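Local coordinates for CAS6A (Thermus thermophilus, PDB 4C97), which probably acts as a Cas6-type endoribonuclease, cutting CRISPR RNA precursors in antiviral defence, at residues V6-V11 against G69-L74. The protein carries 1 engineered substitution. Sequence-based numbering, arbitrary orientation.
Sequences VLAALV and GLYARL
The carbonyl oxygen of G69 is gripped twice by R73: the helical bond from R73 N measures 2.9 Å to G69 O, and R73 NH1 reaches the same G69 O at 3.1 Å from the opposite face of the carbonyl plane. G69 O lies almost in the guanidinium plane, at its edge, although NH1 sits well above the carbonyl plane. Contact with the strand is apolar and centres on Y71, whose CG stands anti to the backbone N (chi1 175°), sending the ring across to V6, A8 and L10. V6 lays CG2 over one ring face in a CH-pi contact, 4.0 Å from the centroid of Y71, while its other methyl, V6 CG1, packs on Y71 CD2 at 3.7 Å. In this ferredoxin-like domain, helix 68-79 lies on the antiparallel sheet, above central strand 6-15, whose neighbours are strands 58-65 and 91-109; the two segments cross at 50°. A8 CB meets the ring obliquely, 3.6 Å from Y71 CE1, and L10 CD1 stands at the ring edge, a looser 4.4 Å from Y71 CE1. Farther along the helix, L78 and Y79 also touch L10, and L74 packs against F29 and L33 of helix 22-36.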
ATOM      1  N   VAL A   6       4.922 -13.103   7.987  1.00 23.26           N
ATOM      2  CA  VAL A   6       3.653 -12.388   8.021  1.00 17.68           C
ATOM      3  C   VAL A   6       3.754 -10.984   7.452  1.00 16.97           C
ATOM      4  O   VAL A   6       4.762 -10.295   7.597  1.00 17.52           O
ATOM      5  CB  VAL A   6       3.142 -12.271   9.483  1.00 19.07           C
ATOM      6  CG1 VAL A   6       4.071 -11.435  10.311  1.00 34.09           C
ATOM      7  CG2 VAL A   6       1.779 -11.689   9.556  1.00 16.69           C
ATOM      8  N   LEU A   7       2.689 -10.566   6.782  1.00 15.47           N
ATOM      9  CA  LEU A   7       2.487  -9.145   6.593  1.00 14.46           C
ATOM     10  C   LEU A   7       1.028  -8.864   6.838  1.00 13.69           C
ATOM     11  O   LEU A   7       0.184  -9.770   6.745  1.00 15.24           O
ATOM     12  CB  LEU A   7       2.995  -8.661   5.233  1.00 18.10           C
ATOM     13  CG  LEU A   7       2.298  -9.105   3.961  1.00 16.02           C
ATOM     14  CD1 LEU A   7       2.911  -8.344   2.792  1.00 13.96           C
ATOM     15  CD2 LEU A   7       2.387 -10.591   3.706  1.00 14.97           C
ATOM     16  N   ALA A   8       0.730  -7.625   7.226  1.00 13.05           N
ATOM     17  CA  ALA A   8      -0.607  -7.322   7.704  1.00 12.65           C
ATOM     18  C   ALA A   8      -0.994  -5.876   7.458  1.00 17.01           C
ATOM     19  O   ALA A   8      -0.134  -4.997   7.389  1.00 14.88           O
ATOM     20  CB  ALA A   8      -0.692  -7.619   9.182  1.00 16.05           C
ATOM     21  N   ALA A   9      -2.295  -5.661   7.297  1.00 14.43           N
ATOM     22  CA  ALA A   9      -2.876  -4.323   7.248  1.00 14.24           C
ATOM     23  C   ALA A   9      -4.027  -4.342   8.216  1.00 13.14           C
ATOM     24  O   ALA A   9      -5.030  -5.045   8.020  1.00 14.11           O
ATOM     25  CB  ALA A   9      -3.364  -3.996   5.842  1.00 13.50           C
ATOM     26  N   LEU A  10      -3.862  -3.581   9.297  1.00 11.75           N
ATOM     27  CA  LEU A  10      -4.903  -3.455  10.288  1.00 12.30           C
ATOM     28  C   LEU A  10      -5.648  -2.149  10.106  1.00 12.93           C
ATOM     29  O   LEU A  10      -5.030  -1.088   9.902  1.00 14.33           O
ATOM     30  CB  LEU A  10      -4.292  -3.498  11.680  1.00 15.80           C
ATOM     31  CG  LEU A  10      -3.876  -4.876  12.188  1.00 25.22           C
ATOM     32  CD1 LEU A  10      -2.740  -5.463  11.384  1.00 30.86           C
ATOM     33  CD2 LEU A  10      -3.469  -4.758  13.657  1.00 29.20           C
ATOM     34  N   VAL A  11      -6.969  -2.227  10.198  1.00 14.08           N
ATOM     35  CA  VAL A  11      -7.827  -1.063  10.032  1.00 12.83           C
ATOM     36  C   VAL A  11      -8.376  -0.578  11.368  1.00 17.27           C
ATOM     37  O   VAL A  11      -8.926  -1.364  12.145  1.00 15.18           O
ATOM     38  CB  VAL A  11      -8.991  -1.348   9.082  1.00 13.04           C
ATOM     39  CG1 VAL A  11     -10.000  -0.198   9.092  1.00 15.71           C
ATOM     40  CG2 VAL A  11      -8.474  -1.557   7.635  1.00 14.26           C
ATOM     41  N   GLY A  69       8.531  -8.958  12.917  1.00 30.73           N
ATOM     42  CA  GLY A  69       8.889  -8.389  14.202  1.00 36.70           C
ATOM     43  C   GLY A  69       8.049  -7.171  14.526  1.00 39.42           C
ATOM     44  O   GLY A  69       7.559  -6.992  15.660  1.00 32.92           O
ATOM     45  N   LEU A  70       7.860  -6.338  13.507  1.00 38.93           N
ATOM     46  CA  LEU A  70       7.118  -5.111  13.675  1.00 27.17           C
ATOM     47  C   LEU A  70       5.657  -5.440  13.935  1.00 28.51           C
ATOM     48  O   LEU A  70       5.032  -4.842  14.796  1.00 29.94           O
ATOM     49  CB  LEU A  70       7.286  -4.214  12.449  1.00 25.94           C
ATOM     50  CG  LEU A  70       6.821  -2.772  12.569  1.00 34.29           C
ATOM     51  CD1 LEU A  70       7.490  -2.087  13.765  1.00 32.13           C
ATOM     52  CD2 LEU A  70       7.102  -2.003  11.294  1.00 32.92           C
ATOM     53  N   TYR A  71       5.130  -6.397  13.185  1.00 26.69           N
ATOM     54  CA  TYR A  71       3.793  -6.929  13.411  1.00 28.41           C
ATOM     55  C   TYR A  71       3.619  -7.399  14.871  1.00 27.83           C
ATOM     56  O   TYR A  71       2.680  -7.007  15.569  1.00 30.98           O
ATOM     57  CB  TYR A  71       3.565  -8.106  12.467  1.00 30.35           C
ATOM     58  CG  TYR A  71       2.245  -8.825  12.676  1.00 27.15           C
ATOM     59  CD1 TYR A  71       1.051  -8.215  12.357  1.00 31.60           C
ATOM     60  CD2 TYR A  71       2.199 -10.104  13.195  1.00 40.47           C
ATOM     61  CE1 TYR A  71      -0.150  -8.852  12.551  1.00 30.14           C
ATOM     62  CE2 TYR A  71       0.993 -10.748  13.385  1.00 41.56           C
ATOM     63  CZ  TYR A  71      -0.183 -10.106  13.043  1.00 36.90           C
ATOM     64  OH  TYR A  71      -1.415 -10.706  13.220  1.00 47.03           O
ATOM     65  N   ALA A  72       4.554  -8.228  15.309  1.00 29.16           N
ATOM     66  CA  ALA A  72       4.526  -8.840  16.636  1.00 30.87           C
ATOM     67  C   ALA A  72       4.523  -7.763  17.694  1.00 30.70           C
ATOM     68  O   ALA A  72       3.814  -7.862  18.690  1.00 35.58           O
ATOM     69  CB  ALA A  72       5.730  -9.740  16.825  1.00 34.23           C
ATOM     70  N   ARG A  73       5.335  -6.738  17.490  1.00 30.20           N
ATOM     71  CA  ARG A  73       5.382  -5.665  18.469  1.00 34.29           C
ATOM     72  C   ARG A  73       4.218  -4.685  18.414  1.00 34.14           C
ATOM     73  O   ARG A  73       3.748  -4.232  19.464  1.00 31.74           O
ATOM     74  CB  ARG A  73       6.680  -4.912  18.337  1.00 35.39           C
ATOM     75  CG  ARG A  73       7.845  -5.707  18.798  1.00 47.72           C
ATOM     76  CD  ARG A  73       9.130  -5.010  18.431  1.00 54.70           C
ATOM     77  NE  ARG A  73      10.299  -5.756  18.879  1.00 66.12           N
ATOM     78  CZ  ARG A  73      10.637  -6.971  18.450  1.00 71.75           C
ATOM     79  NH1 ARG A  73       9.901  -7.610  17.545  1.00 69.48           N
ATOM     80  NH2 ARG A  73      11.723  -7.556  18.937  1.00 73.26           N
ATOM     81  N   LEU A  74       3.753  -4.352  17.212  1.00 32.76           N
ATOM     82  CA  LEU A  74       2.767  -3.291  17.073  1.00 27.65           C
ATOM     83  C   LEU A  74       1.322  -3.757  17.161  1.00 33.62           C
ATOM     84  O   LEU A  74       0.484  -3.029  17.702  1.00 32.77           O
ATOM     85  CB  LEU A  74       2.977  -2.523  15.773  1.00 34.67           C
ATOM     86  CG  LEU A  74       3.967  -1.373  15.906  1.00 40.31           C
ATOM     87  CD1 LEU A  74       4.470  -0.980  14.548  1.00 39.25           C
ATOM     88  CD2 LEU A  74       3.307  -0.200  16.574  1.00 48.73           C
TER